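Local coordinates for protein iron transport multicopper oxidase FET3 (Saccharomyces cerevisiae, PDB 1ZPU) that oxidises ferrous to ferric iron at the expense of dioxygen, using four bound copper ions, so that yeast can take up iron with high affinity, at residues A[245-256]-A[268-279]. Numbering follows the deposited sequence.
Sequences DTDKNFAIMQKF and LQLNATSYMVYN. With NAG (2-acetamido-2-deoxy-beta-D-glucopyranose), chain L; NAG (2-acetamido-2-deoxy-beta-D-glucopyranose), chain B; MAN (alpha-D-mannopyranose), chain H.
Phe250, Ile252 and Gln254 pair with Met276, Ser274 and Ala272 as antiparallel hydrogen-bonded pairs, each joined by two backbone bonds, and Phe256 N adds one more to Leu270 O (2.9 Å). Beyond Phe250 and Met276, side-chain bonds to the backbone take over. The carboxamide of Asn249 lies along the other segment and mimics a peptide group: OD1 accepts Asn279 N on a lone pair in a straight bond (2.9 Å) and takes a weak, bent one from Tyr278 N, while ND2 gives a hydrogen to Asn279 O (3.0 Å) and another to Ala283 O. Its CG stands anti to the carbonyl carbon (chi1 -61°), which brings the amide across to these groups. With an alanine here the Tyr278 and Asn279 amides would probably lose their shared acceptor, and the carbonyls of Asn279 and Ala283 their donor, leaving the chain after strand 271-277 less firmly tied.

Phe250, Ile252 and Met276 are buried apolar side chains on one face, shared with Gln254 and Ser274, whose polar ends bond to Gln201 and Leu178 N. CG1 of Ile252 rests against CB of Met276 (3.9 Å), their side chains crossing at about a right angle. The Phe250 and Tyr278 rings meet obliquely, planes at 64°, the Tyr278 hydroxyl hydrogen-bonded to His208 NE2 and Lys243 N. At the far end Leu268 CD2 lies over one face of Phe256, near the rim. On the other face Met253, its flexible thioether bent, lies beside branched Thr273, SD in van der Waals contact with OG1 (3.6 Å).

Asn271 and Asn279 carry N-linked N-acetylglucosamines, the former flanked by Lys255; Gln269 N merely hydrogen-bonds O3 of a mannose that also meets Gln168 and Asn169.

Strands 250-256 and 271-277 are thus antiparallel neighbours, between strands 201-205 and 179-181, in one sheet of the second cupredoxin-like beta-sandwich domain of this multicopper oxidase.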
# COMPACT_ATOMS: atom_id res chain seq x y z
N ASP A 245 -10.95 14.14 33.63
CA ASP A 245 -11.17 15.59 33.57
C ASP A 245 -11.63 16.11 32.21
O ASP A 245 -11.03 15.83 31.17
CB ASP A 245 -9.90 16.32 33.99
CG ASP A 245 -9.56 16.10 35.44
OD1 ASP A 245 -8.36 15.85 35.71
OD2 ASP A 245 -10.47 16.19 36.30
N THR A 246 -12.70 16.89 32.25
CA THR A 246 -13.17 17.62 31.08
C THR A 246 -12.58 19.03 31.11
O THR A 246 -13.10 19.96 30.50
CB THR A 246 -14.72 17.60 31.04
OG1 THR A 246 -15.15 16.24 30.83
CG2 THR A 246 -15.29 18.45 29.90
N ASP A 247 -11.46 19.20 31.81
CA ASP A 247 -10.92 20.53 32.03
C ASP A 247 -9.96 21.02 30.93
O ASP A 247 -9.95 22.20 30.61
CB ASP A 247 -10.31 20.65 33.44
CG ASP A 247 -8.88 20.15 33.51
OD1 ASP A 247 -8.60 19.01 33.06
OD2 ASP A 247 -8.03 20.90 34.03
N LYS A 248 -9.20 20.11 30.33
CA LYS A 248 -8.15 20.48 29.37
C LYS A 248 -8.31 19.80 28.01
O LYS A 248 -8.86 18.71 27.91
CB LYS A 248 -6.78 20.13 29.94
CG LYS A 248 -5.63 20.77 29.20
CD LYS A 248 -4.37 19.95 29.34
CE LYS A 248 -3.18 20.66 28.72
NZ LYS A 248 -2.73 21.78 29.61
N ASN A 249 -7.83 20.46 26.96
CA ASN A 249 -7.74 19.82 25.64
C ASN A 249 -6.32 19.41 25.27
O ASN A 249 -5.34 20.00 25.72
CB ASN A 249 -8.35 20.68 24.53
CG ASN A 249 -9.83 20.97 24.73
OD1 ASN A 249 -10.61 20.07 25.03
ND2 ASN A 249 -10.21 22.23 24.58
N PHE A 250 -6.21 18.39 24.43
CA PHE A 250 -4.92 17.78 24.12
C PHE A 250 -4.63 17.75 22.63
O PHE A 250 -5.53 17.66 21.81
CB PHE A 250 -4.89 16.37 24.68
CG PHE A 250 -5.01 16.31 26.16
CD1 PHE A 250 -6.25 16.29 26.78
CD2 PHE A 250 -3.86 16.25 26.96
CE1 PHE A 250 -6.36 16.22 28.15
CE2 PHE A 250 -3.97 16.18 28.33
CZ PHE A 250 -5.22 16.16 28.92
N ALA A 251 -3.35 17.82 22.30
CA ALA A 251 -2.92 17.88 20.91
C ALA A 251 -2.80 16.48 20.30
O ALA A 251 -2.18 15.59 20.90
CB ALA A 251 -1.60 18.59 20.83
N ILE A 252 -3.42 16.29 19.14
CA ILE A 252 -3.21 15.11 18.30
C ILE A 252 -2.14 15.52 17.29
O ILE A 252 -2.32 16.47 16.54
CB ILE A 252 -4.50 14.69 17.54
CG1 ILE A 252 -5.63 14.35 18.50
CG2 ILE A 252 -4.22 13.51 16.60
CD1 ILE A 252 -6.98 14.33 17.83
N MET A 253 -1.03 14.81 17.29
CA MET A 253 0.17 15.27 16.60
C MET A 253 0.60 14.32 15.49
O MET A 253 0.72 13.12 15.70
CB MET A 253 1.28 15.41 17.62
CG MET A 253 2.28 16.49 17.28
SD MET A 253 1.72 18.17 17.62
CE MET A 253 0.26 17.82 18.54
N GLN A 254 0.82 14.87 14.30
CA GLN A 254 1.43 14.11 13.21
C GLN A 254 2.68 14.84 12.66
O GLN A 254 2.71 16.08 12.55
CB GLN A 254 0.40 13.74 12.12
CG GLN A 254 -0.03 14.83 11.21
CD GLN A 254 -1.34 14.53 10.46
OE1 GLN A 254 -2.37 15.13 10.75
NE2 GLN A 254 -1.28 13.64 9.47
N LYS A 255 3.72 14.07 12.35
CA LYS A 255 5.00 14.67 11.96
C LYS A 255 5.58 13.97 10.74
O LYS A 255 5.52 12.74 10.65
CB LYS A 255 5.98 14.55 13.14
CG LYS A 255 7.24 15.37 13.01
CD LYS A 255 8.18 15.10 14.17
CE LYS A 255 9.24 16.18 14.29
NZ LYS A 255 9.64 16.77 12.98
N PHE A 256 6.12 14.75 9.80
CA PHE A 256 6.81 14.22 8.62
C PHE A 256 8.00 13.37 9.05
O PHE A 256 8.68 13.70 10.04
CB PHE A 256 7.40 15.36 7.81
CG PHE A 256 6.55 15.85 6.68
CD1 PHE A 256 5.71 16.94 6.85
CD2 PHE A 256 6.67 15.28 5.41
CE1 PHE A 256 4.96 17.41 5.80
CE2 PHE A 256 5.93 15.75 4.35
CZ PHE A 256 5.06 16.81 4.53
N LEU A 268 7.92 24.75 4.91
CA LEU A 268 7.12 23.54 5.10
C LEU A 268 6.89 23.22 6.57
O LEU A 268 7.84 22.97 7.31
CB LEU A 268 7.76 22.32 4.42
CG LEU A 268 7.11 20.95 4.68
CD1 LEU A 268 5.64 20.95 4.30
CD2 LEU A 268 7.85 19.86 3.93
N GLN A 269 5.62 23.22 6.96
CA GLN A 269 5.24 22.80 8.30
C GLN A 269 5.51 21.31 8.45
O GLN A 269 4.75 20.49 7.95
CB GLN A 269 3.77 23.13 8.59
CG GLN A 269 3.51 24.62 8.75
CD GLN A 269 4.30 25.24 9.91
OE1 GLN A 269 4.19 24.80 11.06
NE2 GLN A 269 5.10 26.26 9.61
N LEU A 270 6.61 20.97 9.11
CA LEU A 270 6.99 19.58 9.25
C LEU A 270 6.09 18.84 10.22
O LEU A 270 5.83 17.63 10.07
CB LEU A 270 8.44 19.46 9.70
CG LEU A 270 9.55 19.79 8.71
CD1 LEU A 270 10.90 19.50 9.36
CD2 LEU A 270 9.37 19.04 7.38
N ASN A 271 5.59 19.56 11.22
CA ASN A 271 4.68 18.93 12.17
C ASN A 271 3.35 19.64 12.32
O ASN A 271 3.30 20.84 12.39
CB ASN A 271 5.37 18.54 13.50
CG ASN A 271 6.36 19.56 13.98
OD1 ASN A 271 5.99 20.69 14.25
ND2 ASN A 271 7.63 19.16 14.13
N ALA A 272 2.27 18.87 12.32
CA ALA A 272 0.92 19.41 12.27
C ALA A 272 0.12 19.04 13.53
O ALA A 272 0.21 17.91 14.01
CB ALA A 272 0.22 18.92 11.06
N THR A 273 -0.64 20.00 14.05
CA THR A 273 -1.41 19.81 15.28
C THR A 273 -2.91 19.73 15.00
O THR A 273 -3.47 20.59 14.32
CB THR A 273 -1.20 20.98 16.31
OG1 THR A 273 0.19 21.23 16.54
CG2 THR A 273 -1.90 20.68 17.61
N SER A 274 -3.53 18.70 15.55
CA SER A 274 -4.99 18.59 15.61
C SER A 274 -5.44 18.53 17.06
O SER A 274 -4.62 18.56 17.98
CB SER A 274 -5.48 17.38 14.84
OG SER A 274 -5.72 17.71 13.49
N TYR A 275 -6.75 18.46 17.29
CA TYR A 275 -7.28 18.69 18.62
C TYR A 275 -8.13 17.58 19.18
O TYR A 275 -9.20 17.28 18.67
CB TYR A 275 -8.07 19.99 18.67
CG TYR A 275 -7.47 21.08 17.84
CD1 TYR A 275 -8.15 21.58 16.73
CD2 TYR A 275 -6.21 21.60 18.15
CE1 TYR A 275 -7.61 22.57 15.95
CE2 TYR A 275 -5.66 22.59 17.37
CZ TYR A 275 -6.36 23.07 16.27
OH TYR A 275 -5.82 24.06 15.48
N MET A 276 -7.66 16.98 20.26
CA MET A 276 -8.50 16.14 21.10
C MET A 276 -9.22 17.04 22.13
O MET A 276 -8.60 17.57 23.07
CB MET A 276 -7.67 15.05 21.79
CG MET A 276 -8.50 14.02 22.49
SD MET A 276 -7.41 12.74 23.13
CE MET A 276 -8.50 11.87 24.26
N VAL A 277 -10.52 17.21 21.90
CA VAL A 277 -11.31 18.19 22.63
C VAL A 277 -12.20 17.55 23.70
O VAL A 277 -13.18 16.87 23.39
CB VAL A 277 -12.18 19.04 21.68
CG1 VAL A 277 -12.94 20.09 22.44
CG2 VAL A 277 -11.34 19.71 20.60
N TYR A 278 -11.86 17.77 24.97
CA TYR A 278 -12.69 17.33 26.07
C TYR A 278 -13.67 18.44 26.39
O TYR A 278 -14.79 18.18 26.82
CB TYR A 278 -11.85 17.04 27.32
CG TYR A 278 -11.07 15.74 27.33
CD1 TYR A 278 -9.96 15.56 26.52
CD2 TYR A 278 -11.42 14.71 28.21
CE1 TYR A 278 -9.23 14.38 26.55
CE2 TYR A 278 -10.69 13.53 28.25
CZ TYR A 278 -9.61 13.37 27.42
OH TYR A 278 -8.89 12.20 27.47
N ASN A 279 -13.24 19.68 26.19
CA ASN A 279 -14.03 20.86 26.54
C ASN A 279 -14.14 21.81 25.35
O ASN A 279 -13.14 22.38 24.90
CB ASN A 279 -13.41 21.56 27.75
CG ASN A 279 -14.28 22.67 28.28
OD1 ASN A 279 -15.17 23.17 27.59
ND2 ASN A 279 -14.04 23.04 29.54
C1 NAG L . 8.33 19.74 15.29
C2 NAG L . 8.90 21.07 15.77
C3 NAG L . 10.28 20.94 16.43
C4 NAG L . 10.25 19.96 17.58
C5 NAG L . 9.75 18.65 16.97
C6 NAG L . 9.65 17.56 18.04
C7 NAG L . 8.56 23.27 14.79
C8 NAG L . 7.49 23.61 15.79
N2 NAG L . 8.96 22.00 14.68
O3 NAG L . 10.69 22.17 16.98
O4 NAG L . 11.56 19.89 18.11
O5 NAG L . 8.47 18.81 16.35
O6 NAG L . 8.60 17.89 18.92
O7 NAG L . 9.02 24.18 14.11
C1 NAG B . -14.38 24.41 29.87
C2 NAG B . -15.27 24.26 31.11
C3 NAG B . -15.59 25.63 31.69
C4 NAG B . -14.29 26.35 32.02
C5 NAG B . -13.45 26.41 30.74
C6 NAG B . -12.09 27.04 30.95
C7 NAG B . -16.79 22.39 31.41
C8 NAG B . -18.17 22.32 32.00
N2 NAG B . -16.49 23.54 30.80
O3 NAG B . -16.42 25.49 32.82
O4 NAG B . -14.55 27.65 32.48
O5 NAG B . -13.22 25.11 30.25
O6 NAG B . -11.60 27.37 29.67
O7 NAG B . -16.01 21.43 31.51
C1 MAN H . 2.24 27.45 4.35
C2 MAN H . 2.38 26.23 5.25
C3 MAN H . 3.34 25.21 4.65
C4 MAN H . 2.98 24.94 3.20
C5 MAN H . 2.95 26.23 2.41
C6 MAN H . 2.51 25.94 0.98
O2 MAN H . 1.13 25.61 5.37
O3 MAN H . 3.27 23.99 5.36
O4 MAN H . 3.92 24.07 2.62
O5 MAN H . 2.00 27.09 3.00
O6 MAN H . 2.35 27.18 0.33